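Local coordinates for nuclear transport factor 2 family protein (Rhodopseudomonas palustris, PDB 3DM8) that is of unknown function but adopts the SnoaL-like fold of the nuclear transport factor 2 superfamily and may be an isomerase, at residues D34-G39 and N118-L123; D82-M87 and L107-Q112; V88-T93 and V103-F108. All coordinates share one frame; numbering follows the deposited sequence. Where two conformers were deposited one is given.

Contact 1 (D34-G39 and N118-L123); sequences DWAIYG and NLRMVL. With CE9 (dodecyl nona ethylene glycol ether), chain B.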
loop_
_atom_site.group_PDB
_atom_site.type_symbol
_atom_site.label_atom_id
_atom_site.label_comp_id
_atom_site.label_asym_id
_atom_site.label_seq_id
_atom_site.Cartn_x
_atom_site.Cartn_y
_atom_site.Cartn_z
ATOM N N ASP A 34 -14.385 -9.619 5.108
ATOM C CA ASP A 34 -13.141 -9.647 5.892
ATOM C C ASP A 34 -12.320 -8.438 5.519
ATOM O O ASP A 34 -11.809 -8.334 4.431
ATOM C CB ASP A 34 -12.394 -10.933 5.566
ATOM C CG ASP A 34 -11.117 -11.121 6.333
ATOM O OD1 ASP A 34 -10.448 -10.153 6.739
ATOM O OD2 ASP A 34 -10.767 -12.334 6.488
ATOM N N TRP A 35 -12.278 -7.468 6.441
ATOM C CA TRP A 35 -11.795 -6.106 6.163
ATOM C C TRP A 35 -10.666 -5.663 7.065
ATOM O O TRP A 35 -10.631 -5.980 8.282
ATOM C CB TRP A 35 -12.983 -5.141 6.390
ATOM C CG TRP A 35 -12.786 -3.641 6.403
ATOM C CD1 TRP A 35 -12.298 -2.865 7.433
ATOM C CD2 TRP A 35 -13.277 -2.728 5.431
ATOM N NE1 TRP A 35 -12.382 -1.540 7.103
ATOM C CE2 TRP A 35 -12.995 -1.429 5.879
ATOM C CE3 TRP A 35 -13.923 -2.881 4.217
ATOM C CZ2 TRP A 35 -13.348 -0.312 5.151
ATOM C CZ3 TRP A 35 -14.211 -1.788 3.463
ATOM C CH2 TRP A 35 -13.934 -0.512 3.905
ATOM N N ALA A 36 -9.714 -4.925 6.488
ATOM C CA ALA A 36 -8.717 -4.216 7.354
ATOM C C ALA A 36 -8.128 -3.020 6.697
ATOM O O ALA A 36 -7.715 -3.045 5.535
ATOM C CB ALA A 36 -7.565 -5.190 7.862
ATOM N N ILE A 37 -8.036 -1.946 7.471
ATOM C CA ILE A 37 -7.274 -0.787 7.041
ATOM C C ILE A 37 -6.197 -0.581 8.056
ATOM O O ILE A 37 -6.496 -0.432 9.206
ATOM C CB ILE A 37 -8.101 0.522 6.965
ATOM C CG1 ILE A 37 -9.273 0.413 6.024
ATOM C CG2 ILE A 37 -7.187 1.717 6.528
ATOM C CD1 ILE A 37 -10.269 1.589 6.249
ATOM N N TYR A 38 -4.944 -0.605 7.622
ATOM C CA TYR A 38 -3.832 -0.572 8.569
ATOM C C TYR A 38 -3.470 0.865 8.888
ATOM O O TYR A 38 -2.895 1.581 8.090
ATOM C CB TYR A 38 -2.611 -1.343 8.038
ATOM C CG TYR A 38 -2.941 -2.808 7.852
ATOM C CD1 TYR A 38 -3.170 -3.324 6.586
ATOM C CD2 TYR A 38 -3.097 -3.656 8.939
ATOM C CE1 TYR A 38 -3.502 -4.615 6.390
ATOM C CE2 TYR A 38 -3.440 -4.998 8.737
ATOM C CZ TYR A 38 -3.649 -5.453 7.440
ATOM O OH TYR A 38 -3.982 -6.760 7.145
ATOM N N GLY A 39 -3.760 1.262 10.119
ATOM C CA GLY A 39 -3.365 2.587 10.564
ATOM C C GLY A 39 -3.654 2.791 12.036
ATOM O O GLY A 39 -4.175 1.899 12.694
ATOM N N ASN A 118 -13.466 -9.240 0.647
ATOM C CA ASN A 118 -12.174 -9.005 1.292
ATOM C C ASN A 118 -11.595 -7.658 0.839
ATOM O O ASN A 118 -11.523 -7.351 -0.362
ATOM C CB ASN A 118 -11.208 -10.164 1.002
ATOM C CG ASN A 118 -10.011 -10.189 1.956
ATOM O OD1 ASN A 118 -9.171 -9.291 1.940
ATOM N ND2 ASN A 118 -9.982 -11.178 2.829
ATOM N N LEU A 119 -11.171 -6.863 1.830
ATOM C CA LEU A 119 -10.454 -5.635 1.587
ATOM C C LEU A 119 -9.302 -5.455 2.534
ATOM O O LEU A 119 -9.412 -5.725 3.757
ATOM C CB LEU A 119 -11.424 -4.432 1.677
ATOM C CG LEU A 119 -10.845 -3.044 1.452
ATOM C CD1 LEU A 119 -11.891 -2.122 0.771
ATOM C CD2 LEU A 119 -10.284 -2.318 2.758
ATOM N N ARG A 120 -8.182 -5.029 1.958
ATOM C CA ARG A 120 -6.991 -4.677 2.715
ATOM C C ARG A 120 -6.451 -3.381 2.157
ATOM O O ARG A 120 -6.330 -3.203 0.934
ATOM C CB ARG A 120 -5.911 -5.755 2.603
ATOM C CG ARG A 120 -6.220 -7.088 3.276
ATOM C CD ARG A 120 -6.363 -6.927 4.773
ATOM N NE ARG A 120 -6.485 -8.200 5.464
ATOM C CZ ARG A 120 -7.648 -8.805 5.689
ATOM N NH1 ARG A 120 -7.699 -9.935 6.331
ATOM N NH2 ARG A 120 -8.750 -8.239 5.297
ATOM N N MET A 121 -6.239 -2.446 3.050
ATOM C CA MET A 121 -5.700 -1.148 2.698
ATOM C C MET A 121 -4.496 -0.786 3.518
ATOM O O MET A 121 -4.520 -0.865 4.710
ATOM C CB MET A 121 -6.751 -0.058 2.860
ATOM C CG MET A 121 -6.170 1.283 2.581
ATOM S SD MET A 121 -7.270 2.661 2.840
ATOM C CE MET A 121 -8.242 2.218 1.409
ATOM N N VAL A 122 -3.452 -0.388 2.817
ATOM C CA VAL A 122 -2.222 0.211 3.373
ATOM C C VAL A 122 -2.151 1.636 2.902
ATOM O O VAL A 122 -2.274 1.927 1.721
ATOM C CB VAL A 122 -0.951 -0.515 2.832
ATOM C CG1 VAL A 122 0.312 -0.035 3.579
ATOM C CG2 VAL A 122 -1.128 -1.971 3.008
ATOM N N LEU A 123 -1.891 2.550 3.820
ATOM C CA LEU A 123 -1.610 3.916 3.424
ATOM C C LEU A 123 -0.462 4.562 4.150
ATOM O O LEU A 123 0.131 3.982 5.058
ATOM C CB LEU A 123 -2.835 4.775 3.663
ATOM C CG LEU A 123 -3.247 4.845 5.110
ATOM C CD1 LEU A 123 -3.770 6.203 5.355
ATOM C CD2 LEU A 123 -4.295 3.781 5.395
HETATM C C29 CE9 B . -9.282 -14.393 14.428
HETATM C C30 CE9 B . -9.414 -13.073 13.671
HETATM O O31 CE9 B . -9.868 -13.343 12.346
HETATM C C32 CE9 B . -10.034 -12.173 11.553
HETATM C C33 CE9 B . -10.446 -12.598 10.157
HETATM O O34 CE9 B . -11.708 -13.244 10.237
HETATM C C35 CE9 B . -11.708 -14.468 9.520
HETATM C C36 CE9 B . -13.111 -14.763 9.033
HETATM O O37 CE9 B . -13.706 -15.677 9.944
HETATM C C38 CE9 B . -13.063 -16.944 9.929
HETATM C C39 CE9 B . -12.752 -17.368 11.355
HETATM O OXT CE9 B . -13.257 -18.695 11.530
HETATM O O HOH W 1 -0.967 1.585 6.342
#

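Contact 2 (D82-M87 and L107-Q112); sequences DSAASM and LFTQFQ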
loop_
_atom_site.group_PDB
_atom_site.type_symbol
_atom_site.label_atom_id
_atom_site.label_comp_id
_atom_site.label_asym_id
_atom_site.label_seq_id
_atom_site.Cartn_x
_atom_site.Cartn_y
_atom_site.Cartn_z
ATOM N N ASP A 82 -12.168 -11.478 -10.275
ATOM C CA ASP A 82 -12.970 -11.305 -9.018
ATOM C C ASP A 82 -12.081 -10.623 -7.993
ATOM O O ASP A 82 -12.139 -10.876 -6.790
ATOM C CB ASP A 82 -13.451 -12.680 -8.497
ATOM C CG ASP A 82 -14.650 -13.247 -9.264
ATOM O OD1 ASP A 82 -15.613 -12.481 -9.536
ATOM O OD2 ASP A 82 -14.654 -14.488 -9.549
ATOM N N SER A 83 -11.200 -9.775 -8.502
ATOM C CA SER A 83 -10.173 -9.190 -7.663
ATOM C C SER A 83 -9.533 -7.955 -8.269
ATOM O O SER A 83 -9.577 -7.713 -9.454
ATOM C CB SER A 83 -9.100 -10.239 -7.309
ATOM O OG SER A 83 -8.414 -10.762 -8.435
ATOM N N ALA A 84 -8.955 -7.136 -7.431
ATOM C CA ALA A 84 -8.269 -5.962 -7.955
ATOM C C ALA A 84 -7.275 -5.440 -6.944
ATOM O O ALA A 84 -7.439 -5.649 -5.735
ATOM C CB ALA A 84 -9.269 -4.868 -8.336
ATOM N N ALA A 85 -6.257 -4.759 -7.462
ATOM C CA ALA A 85 -5.338 -3.957 -6.621
ATOM C C ALA A 85 -5.185 -2.583 -7.220
ATOM O O ALA A 85 -5.158 -2.404 -8.446
ATOM C CB ALA A 85 -3.962 -4.647 -6.497
ATOM N N SER A 86 -5.161 -1.578 -6.367
ATOM C CA SER A 86 -4.911 -0.264 -6.884
ATOM C C SER A 86 -4.348 0.703 -5.911
ATOM O O SER A 86 -4.407 0.515 -4.703
ATOM C CB SER A 86 -6.166 0.290 -7.506
ATOM O OG SER A 86 -7.187 0.472 -6.523
ATOM N N MET A 87 -3.729 1.685 -6.504
ATOM C CA MET A 87 -3.112 2.774 -5.796
ATOM C C MET A 87 -3.825 4.058 -6.150
ATOM O O MET A 87 -3.898 4.418 -7.316
ATOM C CB MET A 87 -1.693 2.926 -6.219
ATOM C CG MET A 87 -1.165 4.090 -5.499
ATOM S SD MET A 87 -0.086 3.368 -4.270
ATOM C CE MET A 87 1.285 3.617 -5.284
ATOM N N LEU A 107 -4.902 -0.455 -2.175
ATOM C CA LEU A 107 -6.130 -1.219 -1.900
ATOM C C LEU A 107 -6.082 -2.566 -2.638
ATOM O O LEU A 107 -5.831 -2.613 -3.826
ATOM C CB LEU A 107 -7.312 -0.357 -2.425
ATOM C CG LEU A 107 -8.706 -0.903 -2.348
ATOM C CD1 LEU A 107 -9.102 -0.881 -0.870
ATOM C CD2 LEU A 107 -9.637 -0.033 -3.193
ATOM N N PHE A 108 -6.295 -3.653 -1.905
ATOM C CA PHE A 108 -6.478 -4.971 -2.463
ATOM C C PHE A 108 -7.835 -5.486 -2.127
ATOM O O PHE A 108 -8.210 -5.528 -0.944
ATOM C CB PHE A 108 -5.419 -5.953 -1.933
ATOM C CG PHE A 108 -3.993 -5.565 -2.291
ATOM C CD1 PHE A 108 -3.370 -4.493 -1.675
ATOM C CD2 PHE A 108 -3.316 -6.277 -3.237
ATOM C CE1 PHE A 108 -2.072 -4.150 -2.029
ATOM C CE2 PHE A 108 -2.025 -5.917 -3.604
ATOM C CZ PHE A 108 -1.424 -4.845 -2.961
ATOM N N THR A 109 -8.592 -5.866 -3.169
ATOM C CA THR A 109 -9.970 -6.282 -2.992
ATOM C C THR A 109 -10.259 -7.628 -3.659
ATOM O O THR A 109 -9.680 -7.984 -4.667
ATOM C CB THR A 109 -10.943 -5.239 -3.621
ATOM O OG1 THR A 109 -10.519 -4.959 -4.925
ATOM C CG2 THR A 109 -10.892 -3.923 -2.891
ATOM N N GLN A 110 -11.146 -8.357 -3.029
ATOM C CA GLN A 110 -11.672 -9.585 -3.562
ATOM C C GLN A 110 -13.198 -9.487 -3.587
ATOM O O GLN A 110 -13.809 -8.885 -2.696
ATOM C CB GLN A 110 -11.242 -10.788 -2.677
ATOM C CG GLN A 110 -9.720 -11.038 -2.547
ATOM C CD GLN A 110 -9.043 -11.670 -3.754
ATOM O OE1 GLN A 110 -9.669 -12.380 -4.583
ATOM N NE2 GLN A 110 -7.726 -11.454 -3.845
ATOM N N PHE A 111 -13.797 -10.097 -4.604
ATOM C CA PHE A 111 -15.234 -10.094 -4.785
ATOM C C PHE A 111 -15.759 -11.489 -5.081
ATOM O O PHE A 111 -15.058 -12.352 -5.630
ATOM C CB PHE A 111 -15.648 -9.188 -5.942
ATOM C CG PHE A 111 -15.169 -7.789 -5.831
ATOM C CD1 PHE A 111 -13.905 -7.425 -6.291
ATOM C CD2 PHE A 111 -16.007 -6.809 -5.315
ATOM C CE1 PHE A 111 -13.455 -6.123 -6.191
ATOM C CE2 PHE A 111 -15.541 -5.486 -5.190
ATOM C CZ PHE A 111 -14.289 -5.157 -5.602
ATOM N N GLN A 112 -17.015 -11.675 -4.710
ATOM C CA GLN A 112 -17.728 -12.886 -5.026
ATOM C C GLN A 112 -19.164 -12.521 -5.261
ATOM O O GLN A 112 -19.806 -11.857 -4.446
ATOM C CB GLN A 112 -17.608 -13.890 -3.897
ATOM C CG GLN A 112 -16.220 -14.407 -3.697
#

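Contact 3 (V88-T93 and V103-F108); sequences VRYSLT and VRMALF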
loop_
_atom_site.group_PDB
_atom_site.type_symbol
_atom_site.label_atom_id
_atom_site.label_comp_id
_atom_site.label_asym_id
_atom_site.label_seq_id
_atom_site.Cartn_x
_atom_site.Cartn_y
_atom_site.Cartn_z
ATOM N N VAL A 88 -4.340 4.750 -5.138
ATOM C CA VAL A 88 -5.096 5.968 -5.358
ATOM C C VAL A 88 -4.786 7.003 -4.301
ATOM O O VAL A 88 -4.466 6.668 -3.162
ATOM C CB VAL A 88 -6.615 5.695 -5.398
ATOM C CG1 VAL A 88 -6.919 4.443 -6.221
ATOM C CG2 VAL A 88 -7.226 5.583 -3.989
ATOM N N ARG A 89 -4.877 8.245 -4.723
ATOM C CA ARG A 89 -4.703 9.408 -3.849
ATOM C C ARG A 89 -6.028 10.166 -3.734
ATOM O O ARG A 89 -6.720 10.417 -4.702
ATOM C CB ARG A 89 -3.641 10.334 -4.382
ATOM C CG ARG A 89 -2.681 10.777 -3.320
ATOM C CD ARG A 89 -2.049 12.065 -3.633
ATOM N NE ARG A 89 -2.068 12.357 -5.051
ATOM C CZ ARG A 89 -2.319 13.577 -5.503
ATOM N NH1 ARG A 89 -2.567 14.542 -4.625
ATOM N NH2 ARG A 89 -2.316 13.833 -6.805
ATOM N N TYR A 90 -6.389 10.412 -2.501
ATOM C CA TYR A 90 -7.605 11.169 -2.148
ATOM C C TYR A 90 -7.146 12.539 -1.679
ATOM O O TYR A 90 -6.288 12.648 -0.794
ATOM C CB TYR A 90 -8.320 10.555 -0.949
ATOM C CG TYR A 90 -9.349 9.459 -1.135
ATOM C CD1 TYR A 90 -10.170 9.090 -0.055
ATOM C CD2 TYR A 90 -9.490 8.790 -2.321
ATOM C CE1 TYR A 90 -11.126 8.074 -0.183
ATOM C CE2 TYR A 90 -10.446 7.766 -2.472
ATOM C CZ TYR A 90 -11.251 7.416 -1.399
ATOM O OH TYR A 90 -12.197 6.427 -1.546
ATOM N N SER A 91 -7.810 13.581 -2.180
ATOM C CA SER A 91 -7.659 14.924 -1.607
ATOM C C SER A 91 -8.931 15.230 -0.868
ATOM O O SER A 91 -10.006 15.195 -1.433
ATOM C CB SER A 91 -7.417 16.007 -2.661
ATOM O OG SER A 91 -6.374 15.622 -3.539
ATOM N N LEU A 92 -8.780 15.487 0.406
ATOM C CA LEU A 92 -9.934 15.759 1.235
ATOM C C LEU A 92 -9.800 16.889 2.183
ATOM O O LEU A 92 -8.714 17.435 2.452
ATOM C CB LEU A 92 -10.377 14.517 1.969
ATOM C CG LEU A 92 -9.311 14.004 2.924
ATOM C CD1 LEU A 92 -9.377 14.698 4.319
ATOM C CD2 LEU A 92 -9.353 12.414 2.967
ATOM N N THR A 93 -10.955 17.232 2.721
ATOM C CA THR A 93 -10.949 18.154 3.820
ATOM C C THR A 93 -11.714 17.574 5.011
ATOM O O THR A 93 -12.794 16.949 4.903
ATOM C CB THR A 93 -11.320 19.601 3.436
ATOM O OG1 THR A 93 -12.491 20.059 4.145
ATOM C CG2 THR A 93 -11.527 19.738 1.896
ATOM N N VAL A 103 -4.217 11.822 0.996
ATOM C CA VAL A 103 -3.993 10.454 1.478
ATOM C C VAL A 103 -3.656 9.551 0.312
ATOM O O VAL A 103 -4.425 9.474 -0.631
ATOM C CB VAL A 103 -5.255 9.914 2.169
ATOM C CG1 VAL A 103 -4.993 8.555 2.780
ATOM C CG2 VAL A 103 -5.716 10.887 3.266
ATOM N N ARG A 104 -2.501 8.881 0.377
ATOM C CA ARG A 104 -2.150 7.931 -0.644
ATOM C C ARG A 104 -2.343 6.508 -0.109
ATOM O O ARG A 104 -1.835 6.158 0.962
ATOM C CB ARG A 104 -0.701 8.093 -1.066
ATOM C CG ARG A 104 -0.401 7.157 -2.145
ATOM C CD ARG A 104 0.999 7.292 -2.644
ATOM N NE ARG A 104 1.048 8.179 -3.817
ATOM C CZ ARG A 104 1.543 9.405 -3.807
ATOM N NH1 ARG A 104 1.976 9.981 -2.693
ATOM N NH2 ARG A 104 1.537 10.095 -4.927
ATOM N N MET A 105 -3.110 5.715 -0.841
ATOM C CA MET A 105 -3.534 4.404 -0.346
ATOM C C MET A 105 -3.294 3.336 -1.411
ATOM O O MET A 105 -3.345 3.615 -2.593
ATOM C CB MET A 105 -5.013 4.407 0.034
ATOM C CG MET A 105 -5.467 5.529 0.928
ATOM S SD MET A 105 -7.309 5.641 0.955
ATOM C CE MET A 105 -7.645 6.216 -0.695
ATOM N N ALA A 106 -3.043 2.122 -0.939
ATOM C CA ALA A 106 -2.984 0.925 -1.765
ATOM C C ALA A 106 -4.044 -0.039 -1.256
ATOM O O ALA A 106 -4.090 -0.359 -0.061
ATOM C CB ALA A 106 -1.601 0.286 -1.678
ATOM N N LEU A 107 -4.902 -0.455 -2.175
ATOM C CA LEU A 107 -6.130 -1.219 -1.900
ATOM C C LEU A 107 -6.082 -2.566 -2.638
ATOM O O LEU A 107 -5.831 -2.613 -3.826
ATOM C CB LEU A 107 -7.312 -0.357 -2.425
ATOM C CG LEU A 107 -8.706 -0.903 -2.348
ATOM C CD1 LEU A 107 -9.102 -0.881 -0.870
ATOM C CD2 LEU A 107 -9.637 -0.033 -3.193
ATOM N N PHE A 108 -6.295 -3.653 -1.905
ATOM C CA PHE A 108 -6.478 -4.971 -2.463
ATOM C C PHE A 108 -7.835 -5.486 -2.127
ATOM O O PHE A 108 -8.210 -5.528 -0.944
ATOM C CB PHE A 108 -5.419 -5.953 -1.933
ATOM C CG PHE A 108 -3.993 -5.565 -2.291
ATOM C CD1 PHE A 108 -3.370 -4.493 -1.675
ATOM C CD2 PHE A 108 -3.316 -6.277 -3.237
ATOM C CE1 PHE A 108 -2.072 -4.150 -2.029
ATOM C CE2 PHE A 108 -2.025 -5.917 -3.604
ATOM C CZ PHE A 108 -1.424 -4.845 -2.961
#

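Contact 1 (D34-G39 and N118-L123)
The Trp-35 indole carries Leu-119 on one face: Leu-119 CD2 stands 3.9 Å from the centroid of its six-membered ring, a CH-pi contact, while methyl CD1 lies near CZ3. A second flat group, the Arg-120 guanidinium, has CB of Ala-36 over one face and Asp-34 OD1 at its edge. There Arg-120 NH1 (2.8 Å) and NH2 (2.9 Å) bond end-on to Asp-34 OD1, from above the plane of a carboxylate turned 39° against the guanidinium. Arg-120 NH2 also donates to the backbone O of Leu-119 at 3.0 Å, and weakly to Asp-34 O. With CG beside the backbone N, the arginine chain runs back along its strand until the chi2 bend (-63°) turns CD across over Ala-36 CB. Asp-34 OD2, not gripped by Arg-120, has C33 of a bound dodecyl nona ethylene glycol ether, a detergent, in van der Waals contact at 3.7 Å.

Between indole and guanidinium, on opposite faces, run two parallel strands, joined by bonds from Leu-119 N, Ala-36 N, Met-121 N and Tyr-38 N to carbonyls across the gap. On the Trp-35 face, Ile-37 CG2 touches both Met-121 SD (3.8 Å) and Leu-123 CD2, and helix 53-66 packs on the indole. On the Arg-120 face, Met-87 of the second subunit packs on Arg-120 and Val-122. The contact sets strand 33-38 beside strand 115-123, the last in sequence, inside the curved NTF2-like sheet. Two nitrogens on one oxygen, with NH2 tied also to a backbone carbonyl, should fix the guanidinium's rotation and probably balance its charge where the second subunit packs.

Contact 2 (D82-M87 and L107-Q112)
Gln-110 reaches across to Ser-83 by folding over. From CB, the chain leaves with CG anti to the carbonyl carbon (chi1 -61°) and bends at chi2 (-75°), which carries the amide over the neighbouring strand. There the amide rests against Ser-83 CB by van der Waals contact: Gln-110 OE1 comes to 3.5 Å from that carbon, with CD and NE2 of the glutamine slightly farther from it. Asn-118 of the next strand and Met-78 of the second subunit also pack against this glutamine. With an alanine here, Ser-83 CB would probably lose its amide cover and a gap would open toward Met-78 of the second subunit.

The same face continues with Ala-85, whose CB rests against CD2 and CE2 of the Phe-108 ring, 3.7 Å from CD2. Both pairs, Ser-83 with Gln-110 and Ala-85 with Phe-108, are non-hydrogen-bonded positions of an antiparallel beta hairpin, strands 83-94 and 100-112, which supplies two of the long, strongly curved strands of the NTF2-like sheet. The hydrogen-bonded pairs alternate with them, Ala-84 and Thr-109 between, Ser-86 and Leu-107 beyond Ala-85. Each pair exchanges two backbone bonds, the one from Thr-109 N to Ala-84 O being nearly straight (173°).

On the reverse face, Thr-109 OG1 lies 3.6 Å from Ala-84 CB, and Leu-6 of helix 5-19 packs on both residues. Past the last paired residues, Phe-111 N donates to Asp-82 O at 2.9 Å, from well above the carbonyl plane, and the edge of the Phe-111 ring turns toward that same oxygen.

Contact 3 (V88-T93 and V103-F108)
The strands run antiparallel at 149°, with two hydrogen-bonded pairs, Val-88 with Met-105 and Tyr-90 with Val-103, each closed by two N-H...O bonds between backbone N and O. On the face of these four residues, Met-105 reaches across to Tyr-90. Its chain runs extended through chi2 and bends at chi3 (-69°), setting the methyl CE of Met-105 over the centre of the Tyr-90 ring, 3.5 Å from the centroid and 9° off the normal. Met-105 SD follows above the same face at 4.7 Å from the Tyr-90 centroid, a Met-aromatic contact. Further along, Leu-92 CD2 packs on Val-103 CG2.

The reverse face carries Arg-89 beside Arg-104: CG of Arg-89 lies 4.0 Å from CB of Arg-104, and CD of Arg-89 stands over one face of the Arg-104 guanidinium. That group forms a salt bridge with Glu-75 and a cation-pi contact with Tyr-38 of the second subunit. The hairpin thus divides its chemistry: a sulfur-aromatic cluster on one face, and on the other two like charges, of which Glu-75 probably offsets that of Arg-104, while its pairing with Arg-89 NE is long and weak.

How the contacts relate
All three contacts belong to one mixed sheet. Contacts 2 and 3 hold the same antiparallel hairpin at successive positions, sharing Leu-107 and Phe-108, whereas contact 1 pairs parallel strands from distant parts of the chain. Strand 115-123 joins them: Arg-120 O meets Phe-108 N and Val-122 O meets Ala-106 N, both probable hydrogen bonds. Contact 2 is largely buried apart from Asp-82 at its end, small residues of 83-86 facing mostly larger ones of 107-111, with backbone bonds as its main polar links; contacts 1 and 3 are partly buried and bear arginines. Arg-120 finds its carboxylate across its own contact, but Arg-104 pairs with Glu-75 of strand 67-79 and reaches Tyr-38 of the second subunit.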